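Local atomic coordinates of fatty acid synthase 1, isoform A (Drosophila melanogaster, PDB entry 6FN6), a protein that probably synthesises long-chain saturated fatty acids from acetyl-CoA and malonyl-CoA with NADPH, represented here by its dehydratase, enoylreductase and ketoreductase modifying region. Residues E368-N373 and I395-E400; C374-G379 and F403-E408; R652-V657 and T687-Y692; M682-T687 and V863-T868; D1033-A1038 and T1072-A1077. One frame throughout, in Å; residues are numbered along the deposited sequence.

Interaction 1: E368-N373 and I395-E400; sequences EPVEQN and IASIRE
The side chain of S397 lies against V370, with its hydroxyl beside both the backbone N and the CG2 methyl of that valine. V370 N gives OG a weak, bent hydrogen bond (3.3 Å, 137°), and V370 CG2 lies 3.4 Å from S397 OG. The hydroxyl has a second partner in N393 O, one turn back in the helix 389-395, so it links the end of that helix to the loop 368-373. Further along, the E371 carbonyl lies close against the serine, beside its CA and CB. The glutamate side chain itself leads away, to salt bridges with R359 and K305. At the other end the R399 guanidinium meets the loop. Its NH1 gives a weak but fairly straight hydrogen bond (3.4 Å) to N373 O, which sits at the edge of the guanidinium in its plane. CG of R399 lies between the backbone N and the carbonyl carbon (chi1 54°), and a bend at chi3 brings NH1 round to N373. The N373 amide is turned nearly perpendicular to the guanidinium, and N373 CB is 4.0 Å from R399 NH1. Both segments lead into neighbouring parallel strands, 374-380 and 402-409, of a sheet whose strand order matches the class I methyltransferase fold, consistent with the pseudo-methyltransferase domain of animal fatty acid synthases.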
# COMPACT_ATOMS: atom_id res chain seq x y z
N GLU A 368 -19.58 -85.24 -4.37
CA GLU A 368 -18.15 -84.96 -4.43
C GLU A 368 -17.74 -83.86 -3.44
O GLU A 368 -18.56 -83.02 -3.07
CB GLU A 368 -17.73 -84.55 -5.85
CG GLU A 368 -18.15 -83.14 -6.25
CD GLU A 368 -17.81 -82.82 -7.70
OE1 GLU A 368 -17.14 -83.64 -8.35
OE2 GLU A 368 -18.21 -81.73 -8.18
N PRO A 369 -16.46 -83.88 -3.01
CA PRO A 369 -15.90 -82.87 -2.11
C PRO A 369 -15.67 -81.52 -2.78
O PRO A 369 -15.15 -81.46 -3.89
CB PRO A 369 -14.57 -83.49 -1.68
CG PRO A 369 -14.18 -84.36 -2.81
CD PRO A 369 -15.46 -84.91 -3.36
N VAL A 370 -16.04 -80.44 -2.09
CA VAL A 370 -15.92 -79.10 -2.65
C VAL A 370 -14.45 -78.68 -2.68
O VAL A 370 -14.01 -78.04 -3.63
CB VAL A 370 -16.78 -78.09 -1.86
CG1 VAL A 370 -18.25 -78.48 -1.94
CG2 VAL A 370 -16.33 -78.01 -0.40
N GLU A 371 -13.71 -79.04 -1.64
CA GLU A 371 -12.29 -78.70 -1.55
C GLU A 371 -11.61 -79.55 -0.48
O GLU A 371 -12.28 -80.13 0.37
CB GLU A 371 -12.10 -77.21 -1.26
CG GLU A 371 -10.66 -76.75 -1.43
CD GLU A 371 -10.56 -75.36 -2.02
OE1 GLU A 371 -11.55 -74.61 -1.97
OE2 GLU A 371 -9.47 -75.01 -2.53
N GLN A 372 -10.28 -79.62 -0.53
CA GLN A 372 -9.53 -80.46 0.40
C GLN A 372 -8.87 -79.65 1.53
O GLN A 372 -8.39 -78.53 1.32
CB GLN A 372 -8.47 -81.26 -0.36
CG GLN A 372 -7.53 -80.44 -1.23
CD GLN A 372 -6.48 -81.29 -1.91
OE1 GLN A 372 -6.73 -82.45 -2.26
NE2 GLN A 372 -5.29 -80.73 -2.10
N ASN A 373 -8.86 -80.24 2.72
CA ASN A 373 -8.21 -79.66 3.90
C ASN A 373 -8.59 -78.22 4.19
O ASN A 373 -7.75 -77.32 4.14
CB ASN A 373 -6.69 -79.74 3.74
CG ASN A 373 -6.19 -81.17 3.62
OD1 ASN A 373 -6.19 -81.92 4.60
ND2 ASN A 373 -5.76 -81.55 2.43
N ILE A 395 -17.90 -82.93 5.20
CA ILE A 395 -17.03 -83.56 6.18
C ILE A 395 -15.72 -83.99 5.51
O ILE A 395 -14.65 -83.90 6.11
CB ILE A 395 -17.72 -84.76 6.84
CG1 ILE A 395 -18.94 -84.29 7.65
CG2 ILE A 395 -16.75 -85.53 7.74
CD1 ILE A 395 -19.88 -85.41 8.05
N ALA A 396 -15.82 -84.46 4.27
CA ALA A 396 -14.65 -84.88 3.51
C ALA A 396 -13.80 -83.69 3.09
O ALA A 396 -12.65 -83.86 2.67
CB ALA A 396 -15.08 -85.69 2.30
N SER A 397 -14.36 -82.49 3.19
CA SER A 397 -13.68 -81.30 2.69
C SER A 397 -12.80 -80.64 3.75
O SER A 397 -11.88 -79.89 3.41
CB SER A 397 -14.70 -80.28 2.18
OG SER A 397 -15.53 -80.86 1.19
N ILE A 398 -13.07 -80.90 5.02
CA ILE A 398 -12.30 -80.30 6.11
C ILE A 398 -11.16 -81.22 6.52
O ILE A 398 -11.23 -82.44 6.33
CB ILE A 398 -13.19 -79.98 7.32
CG1 ILE A 398 -13.93 -81.24 7.80
CG2 ILE A 398 -14.18 -78.88 6.98
CD1 ILE A 398 -14.50 -81.13 9.19
N ARG A 399 -10.12 -80.64 7.09
CA ARG A 399 -9.07 -81.43 7.71
C ARG A 399 -9.64 -82.11 8.95
O ARG A 399 -10.70 -81.71 9.45
CB ARG A 399 -7.84 -80.58 8.04
CG ARG A 399 -8.11 -79.34 8.88
CD ARG A 399 -6.85 -78.49 8.97
NE ARG A 399 -6.47 -77.94 7.67
CZ ARG A 399 -5.25 -77.52 7.35
NH1 ARG A 399 -5.01 -77.04 6.14
NH2 ARG A 399 -4.26 -77.59 8.23
N GLU A 400 -8.95 -83.12 9.46
CA GLU A 400 -9.47 -83.97 10.52
C GLU A 400 -10.00 -83.17 11.72
O GLU A 400 -11.05 -83.49 12.26
CB GLU A 400 -8.39 -84.94 11.00
CG GLU A 400 -8.90 -86.11 11.82
CD GLU A 400 -9.76 -87.07 11.02
OE1 GLU A 400 -9.87 -86.88 9.79
OE2 GLU A 400 -10.33 -88.01 11.62

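Interaction 2: C374-G379 and F403-E408; sequences CHFVFG and FLILEE
This is a parallel strand pair inside a mixed sheet, where strand 376-379 runs beside strand 403-408 at 4.7 Å between axes and 11° from parallel. F403 N donates to H375 O (2.9 Å), I405 N to V377 O (2.9 Å), G379 N to I405 O (3.0 Å) and E407 N to G379 O (2.9 Å), while V377 N reaches F403 O only weakly. F376, F378, F403 and I405 share one face of the sheet, and helix 279-296 packs on it through L287, I291 and I294. The two branches of I405 serve different rings: I405 CD1 approaches F376 CD1 at 3.8 Å, and I405 CG2 lies in the plane of the F378 ring, at its edge, 3.5 Å from F378 CD1. With CG anti to the backbone N (chi1 178°), the F378 ring is carried across I405, while its CZ faces E407 OE1, an atom engaged in a salt bridge with R283. Replacing the F378 ring with the methyl of an alanine is likely to open a gap between I405 CG2 and L287 and to remove an apolar neighbour of the E407 carboxylate. V377 and L404 pack together on the other face, V377 CB 4.0 Å from L404 CD2. Next to these two strands the sheet turns antiparallel at strand 438-445, and this order, with the final strand inserted as a hairpin, is that of the class I methyltransferase fold.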
# COMPACT_ATOMS: atom_id res chain seq x y z
N CYS A 374 -9.87 -78.00 4.49
CA CYS A 374 -10.34 -76.69 4.93
C CYS A 374 -10.34 -76.63 6.45
O CYS A 374 -10.44 -77.66 7.12
CB CYS A 374 -11.74 -76.42 4.39
SG CYS A 374 -11.84 -76.33 2.59
N HIS A 375 -10.25 -75.42 7.01
CA HIS A 375 -10.37 -75.25 8.45
C HIS A 375 -11.84 -75.23 8.86
O HIS A 375 -12.18 -75.61 9.98
CB HIS A 375 -9.67 -73.97 8.91
CG HIS A 375 -8.18 -74.08 8.99
ND1 HIS A 375 -7.36 -73.92 7.90
CD2 HIS A 375 -7.36 -74.34 10.04
CE1 HIS A 375 -6.10 -74.07 8.27
NE2 HIS A 375 -6.08 -74.32 9.56
N PHE A 376 -12.70 -74.78 7.96
CA PHE A 376 -14.13 -74.78 8.23
C PHE A 376 -14.96 -74.78 6.95
O PHE A 376 -14.47 -74.46 5.87
CB PHE A 376 -14.52 -73.59 9.10
CG PHE A 376 -14.38 -72.25 8.41
CD1 PHE A 376 -15.39 -71.77 7.59
CD2 PHE A 376 -13.25 -71.47 8.59
CE1 PHE A 376 -15.27 -70.55 6.96
CE2 PHE A 376 -13.12 -70.25 7.96
CZ PHE A 376 -14.13 -69.78 7.15
N VAL A 377 -16.23 -75.16 7.09
CA VAL A 377 -17.19 -75.10 6.01
C VAL A 377 -18.47 -74.47 6.56
O VAL A 377 -19.01 -74.94 7.56
CB VAL A 377 -17.47 -76.49 5.41
CG1 VAL A 377 -18.56 -76.41 4.35
CG2 VAL A 377 -16.21 -77.08 4.83
N PHE A 378 -18.93 -73.40 5.92
CA PHE A 378 -20.17 -72.77 6.32
C PHE A 378 -21.31 -73.22 5.42
O PHE A 378 -21.14 -73.37 4.21
CB PHE A 378 -20.05 -71.24 6.28
CG PHE A 378 -21.32 -70.53 6.65
CD1 PHE A 378 -21.65 -70.32 7.97
CD2 PHE A 378 -22.18 -70.08 5.66
CE1 PHE A 378 -22.83 -69.67 8.31
CE2 PHE A 378 -23.35 -69.42 5.99
CZ PHE A 378 -23.68 -69.22 7.32
N GLY A 379 -22.48 -73.44 6.02
CA GLY A 379 -23.65 -73.87 5.28
C GLY A 379 -24.94 -73.55 6.01
O GLY A 379 -24.95 -73.43 7.24
N PHE A 403 -13.69 -77.65 11.39
CA PHE A 403 -15.00 -77.35 11.97
C PHE A 403 -16.10 -77.28 10.92
O PHE A 403 -15.83 -77.22 9.72
CB PHE A 403 -14.94 -76.03 12.74
CG PHE A 403 -14.11 -76.09 13.99
CD1 PHE A 403 -12.74 -75.88 13.93
CD2 PHE A 403 -14.69 -76.36 15.22
CE1 PHE A 403 -11.97 -75.93 15.08
CE2 PHE A 403 -13.92 -76.41 16.36
CZ PHE A 403 -12.56 -76.20 16.30
N LEU A 404 -17.34 -77.31 11.38
CA LEU A 404 -18.49 -77.05 10.53
C LEU A 404 -19.34 -75.93 11.13
O LEU A 404 -19.81 -76.05 12.26
CB LEU A 404 -19.35 -78.30 10.35
CG LEU A 404 -18.74 -79.52 9.66
CD1 LEU A 404 -19.75 -80.66 9.66
CD2 LEU A 404 -18.29 -79.20 8.25
N ILE A 405 -19.51 -74.85 10.39
CA ILE A 405 -20.38 -73.77 10.82
C ILE A 405 -21.72 -73.95 10.11
O ILE A 405 -21.84 -73.67 8.92
CB ILE A 405 -19.77 -72.38 10.52
CG1 ILE A 405 -18.32 -72.31 11.02
CG2 ILE A 405 -20.61 -71.30 11.18
CD1 ILE A 405 -17.61 -71.03 10.64
N LEU A 406 -22.71 -74.42 10.85
CA LEU A 406 -24.01 -74.74 10.26
C LEU A 406 -25.12 -73.89 10.86
O LEU A 406 -25.42 -73.99 12.05
CB LEU A 406 -24.32 -76.23 10.45
CG LEU A 406 -23.24 -77.20 9.98
CD1 LEU A 406 -23.60 -78.63 10.36
CD2 LEU A 406 -23.01 -77.09 8.48
N GLU A 407 -25.73 -73.05 10.03
CA GLU A 407 -26.91 -72.30 10.44
C GLU A 407 -28.13 -73.16 10.14
O GLU A 407 -28.34 -73.58 9.00
CB GLU A 407 -26.99 -70.95 9.73
CG GLU A 407 -28.32 -70.22 9.92
CD GLU A 407 -28.30 -68.79 9.37
OE1 GLU A 407 -27.20 -68.22 9.22
OE2 GLU A 407 -29.39 -68.25 9.10
N GLU A 408 -28.93 -73.42 11.17
CA GLU A 408 -30.07 -74.31 11.04
C GLU A 408 -31.33 -73.68 11.63
O GLU A 408 -31.25 -72.72 12.39
CB GLU A 408 -29.79 -75.64 11.73
CG GLU A 408 -28.57 -76.39 11.21
CD GLU A 408 -28.79 -76.99 9.84
OE1 GLU A 408 -29.95 -77.31 9.51
OE2 GLU A 408 -27.80 -77.14 9.09

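Interaction 3: R652-V657 and T687-Y692; sequences RVMAMV and TVPCVY
M654 and M656 point from strand 652-656 to the start of the helix at 689-692, where P689 meets both; no hydrogen bond joins the two segments. The apolar contacts come first. The terminal methyl of M654 lies 3.6 Å from V688 CG1, and the same CE is 3.8 Å from P689 CD, so one methyl covers both the valine branch and the proline ring. The M654 chain bends at chi3 (-87°), which turns CE in toward these two residues. At the CB end of the ring, M656 CB packs on P689 CB at 4.0 Å. The sulfur atoms join in as well: M656 CG meets C690 SG at 4.0 Å, and M656 SD lies 3.9 Å from P689 O. One backbone group takes part too, because the proline ring lies beside the A655 carbonyl, with A655 O 3.4 Å from P689 CG, while the alanine methyl points away from the helix. Strand 652-656 pairs antiparallel with strands 642-646 and 673-675, from which E642 accepts a hydrogen bond from C690 N and W674 touches P689. Beyond the contact, V691 and Y692 face helix 719-731, so the first turn of helix 689-702 lies between that helix and the strands.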
# COMPACT_ATOMS: atom_id res chain seq x y z
N ARG A 652 -35.93 -12.40 28.50
CA ARG A 652 -35.65 -12.49 27.07
C ARG A 652 -34.45 -11.61 26.72
O ARG A 652 -34.51 -10.39 26.88
CB ARG A 652 -36.88 -12.10 26.25
CG ARG A 652 -37.83 -13.26 26.00
CD ARG A 652 -39.22 -12.81 25.56
NE ARG A 652 -39.23 -12.10 24.28
CZ ARG A 652 -39.37 -10.78 24.14
NH1 ARG A 652 -39.52 -9.99 25.20
NH2 ARG A 652 -39.36 -10.25 22.93
N VAL A 653 -33.38 -12.23 26.25
CA VAL A 653 -32.11 -11.54 26.07
C VAL A 653 -31.45 -11.91 24.74
O VAL A 653 -31.62 -13.03 24.24
CB VAL A 653 -31.15 -11.84 27.24
CG1 VAL A 653 -29.82 -11.10 27.07
CG2 VAL A 653 -31.79 -11.47 28.57
N MET A 654 -30.72 -10.96 24.18
CA MET A 654 -29.86 -11.20 23.03
C MET A 654 -28.45 -10.76 23.41
O MET A 654 -28.29 -9.77 24.12
CB MET A 654 -30.35 -10.44 21.80
CG MET A 654 -30.87 -9.06 22.11
SD MET A 654 -31.30 -8.10 20.64
CE MET A 654 -29.71 -7.38 20.25
N ALA A 655 -27.44 -11.49 22.95
CA ALA A 655 -26.07 -11.23 23.40
C ALA A 655 -25.04 -11.39 22.29
O ALA A 655 -25.32 -11.91 21.21
CB ALA A 655 -25.73 -12.15 24.55
N MET A 656 -23.82 -10.94 22.59
CA MET A 656 -22.69 -11.06 21.70
C MET A 656 -21.50 -11.59 22.50
O MET A 656 -21.21 -11.09 23.59
CB MET A 656 -22.35 -9.72 21.05
CG MET A 656 -21.18 -9.77 20.08
SD MET A 656 -20.87 -8.20 19.26
CE MET A 656 -20.56 -7.13 20.66
N VAL A 657 -20.83 -12.60 21.96
CA VAL A 657 -19.72 -13.25 22.66
C VAL A 657 -18.58 -13.56 21.69
O VAL A 657 -18.79 -13.60 20.48
CB VAL A 657 -20.20 -14.53 23.36
CG1 VAL A 657 -21.02 -14.19 24.59
CG2 VAL A 657 -21.01 -15.38 22.39
N THR A 687 -30.43 -11.75 15.18
CA THR A 687 -29.73 -11.21 14.02
C THR A 687 -29.00 -9.89 14.30
O THR A 687 -28.17 -9.46 13.50
CB THR A 687 -30.71 -10.96 12.85
OG1 THR A 687 -31.60 -9.89 13.19
CG2 THR A 687 -31.52 -12.21 12.56
N VAL A 688 -29.30 -9.26 15.43
CA VAL A 688 -28.88 -7.88 15.67
C VAL A 688 -27.46 -7.71 16.22
O VAL A 688 -26.69 -6.93 15.68
CB VAL A 688 -29.90 -7.19 16.61
CG1 VAL A 688 -29.40 -5.81 17.03
CG2 VAL A 688 -31.25 -7.08 15.94
N PRO A 689 -27.11 -8.42 17.31
CA PRO A 689 -25.89 -8.14 18.07
C PRO A 689 -24.62 -7.88 17.25
O PRO A 689 -24.02 -6.82 17.39
CB PRO A 689 -25.71 -9.40 18.91
CG PRO A 689 -27.07 -9.91 19.11
CD PRO A 689 -27.83 -9.59 17.86
N CYS A 690 -24.21 -8.85 16.43
CA CYS A 690 -22.92 -8.77 15.76
C CYS A 690 -22.87 -7.73 14.64
O CYS A 690 -22.01 -6.85 14.64
CB CYS A 690 -22.53 -10.13 15.21
SG CYS A 690 -21.88 -11.24 16.46
N VAL A 691 -23.78 -7.86 13.67
CA VAL A 691 -23.73 -7.00 12.49
C VAL A 691 -23.88 -5.53 12.88
O VAL A 691 -23.25 -4.67 12.28
CB VAL A 691 -24.81 -7.40 11.46
CG1 VAL A 691 -24.51 -8.78 10.89
CG2 VAL A 691 -26.21 -7.36 12.07
N TYR A 692 -24.70 -5.25 13.89
CA TYR A 692 -24.94 -3.87 14.29
C TYR A 692 -23.85 -3.33 15.20
O TYR A 692 -23.48 -2.16 15.12
CB TYR A 692 -26.30 -3.73 14.96
CG TYR A 692 -27.43 -3.59 13.97
CD1 TYR A 692 -27.66 -2.38 13.33
CD2 TYR A 692 -28.26 -4.66 13.67
CE1 TYR A 692 -28.69 -2.24 12.42
CE2 TYR A 692 -29.29 -4.53 12.75
CZ TYR A 692 -29.50 -3.32 12.13
OH TYR A 692 -30.53 -3.18 11.22

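Interaction 4: M682-T687 and V863-T868; sequences MEEAST and VVPLPT
In the enoylreductase, whose fold is that of the medium-chain dehydrogenases, the chain leaves the nucleotide-binding half through 863-868, and E683, E684 and T687 meet it there. Residues 863-868 lead from helix 844-860 into strand 868-872, which pairs with strand 891-895 in the other half, so the contact lies where the two halves join. T687 is central to it. Its OG1 accepts a straight hydrogen bond from L866 N (3.0 Å, 165°) and donates to E684 O (2.7 Å), which also accepts from T687 N. The hydroxyl thus ties the short helix at 682-685 to the linker. OG1 sits between the backbone N and the carbonyl carbon (chi1 68°), which directs it to L866 N and turns CG2 to T868, where the two CG2 methyls of T687 and T868 lie 3.6 Å apart. A valine in place of T687 would probably leave L866 N without its acceptor and take one of the donors from E684 O. Next to the threonine, the P865 ring lies obliquely against E684, with P865 CB 3.6 Å from E684 CB and also close to the E684 carbonyl. E683 reaches T868 with an extended chain. T868 OG1 donates to E683 OE1 (2.6 Å), approaching on the anti side of the carboxylate and 34° out of its plane.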
# COMPACT_ATOMS: atom_id res chain seq x y z
N MET A 682 -37.42 -13.99 19.22
CA MET A 682 -36.04 -14.36 19.49
C MET A 682 -35.32 -14.59 18.16
O MET A 682 -34.15 -14.23 18.01
CB MET A 682 -35.97 -15.62 20.35
CG MET A 682 -36.22 -15.39 21.82
SD MET A 682 -36.07 -16.91 22.78
CE MET A 682 -36.28 -16.29 24.44
N GLU A 683 -36.03 -15.18 17.21
CA GLU A 683 -35.51 -15.39 15.86
C GLU A 683 -35.00 -14.08 15.28
O GLU A 683 -33.90 -14.01 14.74
CB GLU A 683 -36.60 -16.00 14.97
CG GLU A 683 -36.27 -16.05 13.49
CD GLU A 683 -37.40 -16.66 12.67
OE1 GLU A 683 -37.63 -16.20 11.53
OE2 GLU A 683 -38.05 -17.61 13.17
N GLU A 684 -35.82 -13.04 15.39
CA GLU A 684 -35.47 -11.72 14.88
C GLU A 684 -34.30 -11.12 15.65
O GLU A 684 -33.32 -10.66 15.06
CB GLU A 684 -36.68 -10.79 14.96
CG GLU A 684 -37.74 -11.04 13.91
CD GLU A 684 -39.00 -10.23 14.15
OE1 GLU A 684 -38.90 -9.16 14.79
OE2 GLU A 684 -40.08 -10.66 13.69
N ALA A 685 -34.40 -11.13 16.98
CA ALA A 685 -33.42 -10.49 17.83
C ALA A 685 -32.01 -11.05 17.62
O ALA A 685 -31.03 -10.31 17.64
CB ALA A 685 -33.82 -10.63 19.29
N SER A 686 -31.92 -12.36 17.39
CA SER A 686 -30.64 -13.03 17.24
C SER A 686 -29.79 -12.43 16.12
O SER A 686 -28.56 -12.60 16.11
CB SER A 686 -30.86 -14.53 16.96
OG SER A 686 -31.64 -14.72 15.79
N THR A 687 -30.43 -11.75 15.18
CA THR A 687 -29.73 -11.21 14.02
C THR A 687 -29.00 -9.89 14.30
O THR A 687 -28.17 -9.46 13.50
CB THR A 687 -30.71 -10.96 12.85
OG1 THR A 687 -31.60 -9.89 13.19
CG2 THR A 687 -31.52 -12.21 12.56
N VAL A 863 -32.04 0.29 13.95
CA VAL A 863 -31.71 -1.12 14.09
C VAL A 863 -32.94 -1.98 13.81
O VAL A 863 -33.89 -1.99 14.60
CB VAL A 863 -31.13 -1.43 15.49
CG1 VAL A 863 -30.78 -2.90 15.63
CG2 VAL A 863 -29.92 -0.56 15.77
N VAL A 864 -32.92 -2.68 12.69
CA VAL A 864 -34.01 -3.58 12.30
C VAL A 864 -33.49 -5.01 12.23
O VAL A 864 -32.38 -5.24 11.74
CB VAL A 864 -34.63 -3.14 10.96
CG1 VAL A 864 -35.75 -4.09 10.54
CG2 VAL A 864 -35.14 -1.72 11.05
N PRO A 865 -34.27 -5.98 12.72
CA PRO A 865 -33.80 -7.36 12.56
C PRO A 865 -33.74 -7.75 11.09
O PRO A 865 -34.50 -7.23 10.28
CB PRO A 865 -34.84 -8.18 13.32
CG PRO A 865 -36.06 -7.34 13.33
CD PRO A 865 -35.57 -5.93 13.42
N LEU A 866 -32.84 -8.67 10.76
CA LEU A 866 -32.63 -9.07 9.37
C LEU A 866 -33.55 -10.22 8.98
O LEU A 866 -34.11 -10.90 9.85
CB LEU A 866 -31.18 -9.49 9.16
CG LEU A 866 -30.14 -8.39 8.98
CD1 LEU A 866 -30.07 -7.48 10.19
CD2 LEU A 866 -28.78 -9.02 8.72
N PRO A 867 -33.74 -10.43 7.67
CA PRO A 867 -34.39 -11.66 7.22
C PRO A 867 -33.64 -12.88 7.74
O PRO A 867 -32.43 -12.81 7.96
CB PRO A 867 -34.31 -11.57 5.69
CG PRO A 867 -34.20 -10.13 5.41
CD PRO A 867 -33.41 -9.54 6.54
N THR A 868 -34.36 -13.99 7.95
CA THR A 868 -33.76 -15.18 8.54
C THR A 868 -33.96 -16.42 7.67
O THR A 868 -35.04 -16.64 7.13
CB THR A 868 -34.34 -15.46 9.93
OG1 THR A 868 -35.77 -15.54 9.85
CG2 THR A 868 -33.94 -14.37 10.91

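Interaction 5: D1033-A1038 and T1072-A1077; sequences DPKVTA and TNYGLA
K1035 reaches from helix 1034-1049 to Y1074 and A1077 of helix 1072-1090, two neighbouring helices of the ketoreductase, a short-chain dehydrogenase type of Rossmann fold. CB points at the other helix, and the chain then stays extended through CG and CD. Bends at chi3 (-71°) and chi4 (-62°) follow, bringing CE 3.8 Å from A1077 CB and 4.0 Å from Y1074 CD1, the lysine and tyrosine side chains crossing at about a right angle. At the tip, NZ turns back to its own segment, where it lies 3.5 Å from D1033 OD2 in a long, weak salt bridge; D1033 is poorly ordered, so this pairing is tentative. The lysine thus meets the second helix with its last carbon. The D1033 side chain crosses that of N1073 at about a right angle, with the carboxylate and amide planes well short of perpendicular and OD2 3.6 Å from N1073 CB; no hydrogen bond forms between the two residues. The helical segments run nearly parallel, 14° apart with axes 10.0 Å from each other, as expected for consecutive beta-alpha-beta crossovers: helix 1034-1049 leads to strand 1055-1060, and helix 1072-1090 leads on to strand 1096-1099. L1076, on the second helix, packs against helices 466-480 and 496-504. Beside the lysine, V1036 uses a single branch, its CG2 methyl resting 3.7 Å from A1077 CA and 3.9 Å from A1077 CB.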
# COMPACT_ATOMS: atom_id res chain seq x y z
N ASP A 1033 5.43 -60.06 39.43
CA ASP A 1033 6.33 -59.01 38.98
C ASP A 1033 6.02 -57.69 39.69
O ASP A 1033 4.97 -57.56 40.31
CB ASP A 1033 6.24 -58.84 37.47
CG ASP A 1033 6.79 -60.03 36.71
OD1 ASP A 1033 7.61 -60.78 37.28
OD2 ASP A 1033 6.41 -60.21 35.53
N PRO A 1034 6.93 -56.72 39.59
CA PRO A 1034 6.65 -55.38 40.13
C PRO A 1034 5.44 -54.73 39.48
O PRO A 1034 4.79 -53.88 40.10
CB PRO A 1034 7.93 -54.59 39.82
CG PRO A 1034 8.99 -55.63 39.67
CD PRO A 1034 8.31 -56.82 39.08
N LYS A 1035 5.14 -55.12 38.25
CA LYS A 1035 3.98 -54.61 37.54
C LYS A 1035 2.70 -55.09 38.23
O LYS A 1035 1.75 -54.33 38.40
CB LYS A 1035 4.00 -55.06 36.08
CG LYS A 1035 5.23 -54.61 35.30
CD LYS A 1035 5.23 -55.11 33.86
CE LYS A 1035 5.49 -56.62 33.78
NZ LYS A 1035 6.83 -56.99 34.31
N VAL A 1036 2.71 -56.35 38.63
CA VAL A 1036 1.56 -56.99 39.25
C VAL A 1036 1.31 -56.48 40.67
O VAL A 1036 0.19 -56.14 41.03
CB VAL A 1036 1.74 -58.53 39.26
CG1 VAL A 1036 0.62 -59.22 40.03
CG2 VAL A 1036 1.81 -59.05 37.83
N THR A 1037 2.37 -56.44 41.48
CA THR A 1037 2.25 -56.16 42.90
C THR A 1037 1.77 -54.74 43.22
O THR A 1037 1.05 -54.54 44.20
CB THR A 1037 3.60 -56.38 43.62
OG1 THR A 1037 4.62 -55.62 42.98
CG2 THR A 1037 3.97 -57.86 43.58
N ALA A 1038 2.17 -53.76 42.42
CA ALA A 1038 1.72 -52.39 42.62
C ALA A 1038 0.22 -52.29 42.38
O ALA A 1038 -0.52 -51.72 43.18
CB ALA A 1038 2.47 -51.44 41.71
N THR A 1072 7.23 -64.75 28.81
CA THR A 1072 6.14 -65.48 29.43
C THR A 1072 5.63 -64.72 30.65
O THR A 1072 4.45 -64.80 31.00
CB THR A 1072 6.57 -66.91 29.84
OG1 THR A 1072 5.48 -67.59 30.47
CG2 THR A 1072 7.76 -66.88 30.80
N ASN A 1073 6.52 -63.99 31.31
CA ASN A 1073 6.18 -63.25 32.52
C ASN A 1073 5.31 -62.02 32.22
O ASN A 1073 4.53 -61.60 33.07
CB ASN A 1073 7.44 -62.81 33.26
CG ASN A 1073 7.96 -63.88 34.19
OD1 ASN A 1073 8.90 -64.61 33.86
ND2 ASN A 1073 7.36 -63.97 35.37
N TYR A 1074 5.46 -61.45 31.03
CA TYR A 1074 4.66 -60.29 30.67
C TYR A 1074 3.22 -60.75 30.47
O TYR A 1074 2.28 -60.08 30.92
CB TYR A 1074 5.19 -59.63 29.40
CG TYR A 1074 4.61 -58.25 29.15
CD1 TYR A 1074 5.10 -57.14 29.82
CD2 TYR A 1074 3.56 -58.07 28.25
CE1 TYR A 1074 4.58 -55.88 29.60
CE2 TYR A 1074 3.03 -56.81 28.03
CZ TYR A 1074 3.54 -55.72 28.71
OH TYR A 1074 3.01 -54.47 28.49
N GLY A 1075 3.05 -61.89 29.81
CA GLY A 1075 1.73 -62.44 29.59
C GLY A 1075 1.01 -62.73 30.89
O GLY A 1075 -0.20 -62.56 31.00
N LEU A 1076 1.77 -63.17 31.89
CA LEU A 1076 1.20 -63.49 33.20
C LEU A 1076 0.84 -62.22 33.95
O LEU A 1076 -0.08 -62.21 34.76
CB LEU A 1076 2.18 -64.34 34.02
CG LEU A 1076 2.29 -65.81 33.61
CD1 LEU A 1076 3.48 -66.47 34.28
CD2 LEU A 1076 1.00 -66.56 33.95
N ALA A 1077 1.57 -61.14 33.68
CA ALA A 1077 1.27 -59.85 34.29
C ALA A 1077 -0.07 -59.36 33.76
O ALA A 1077 -0.87 -58.79 34.50
CB ALA A 1077 2.37 -58.85 34.00

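How the interactions relate
From the N terminus, interactions 1 and 2 come first and cross along the chain: 368-373 runs straight into 374-379, and 395-400 is followed closely by 403-408. Each closes a loop of 21 to 23 residues holding helix 389-395. They touch where C374 pairs with S397 and R399, joining loops and strands of one methyltransferase-like sheet. Interactions 3 and 4 also cross, sharing T687. Interaction 3 closes a loop of about 30 residues within the enoylreductase, whereas interaction 4 spans 175 residues and brings the chain back from the nucleotide-binding half; Y692 OH and V864 O link the two. Interaction 5 follows alone, closing a 33-residue loop between ketoreductase helices 1034-1049 and 1072-1090.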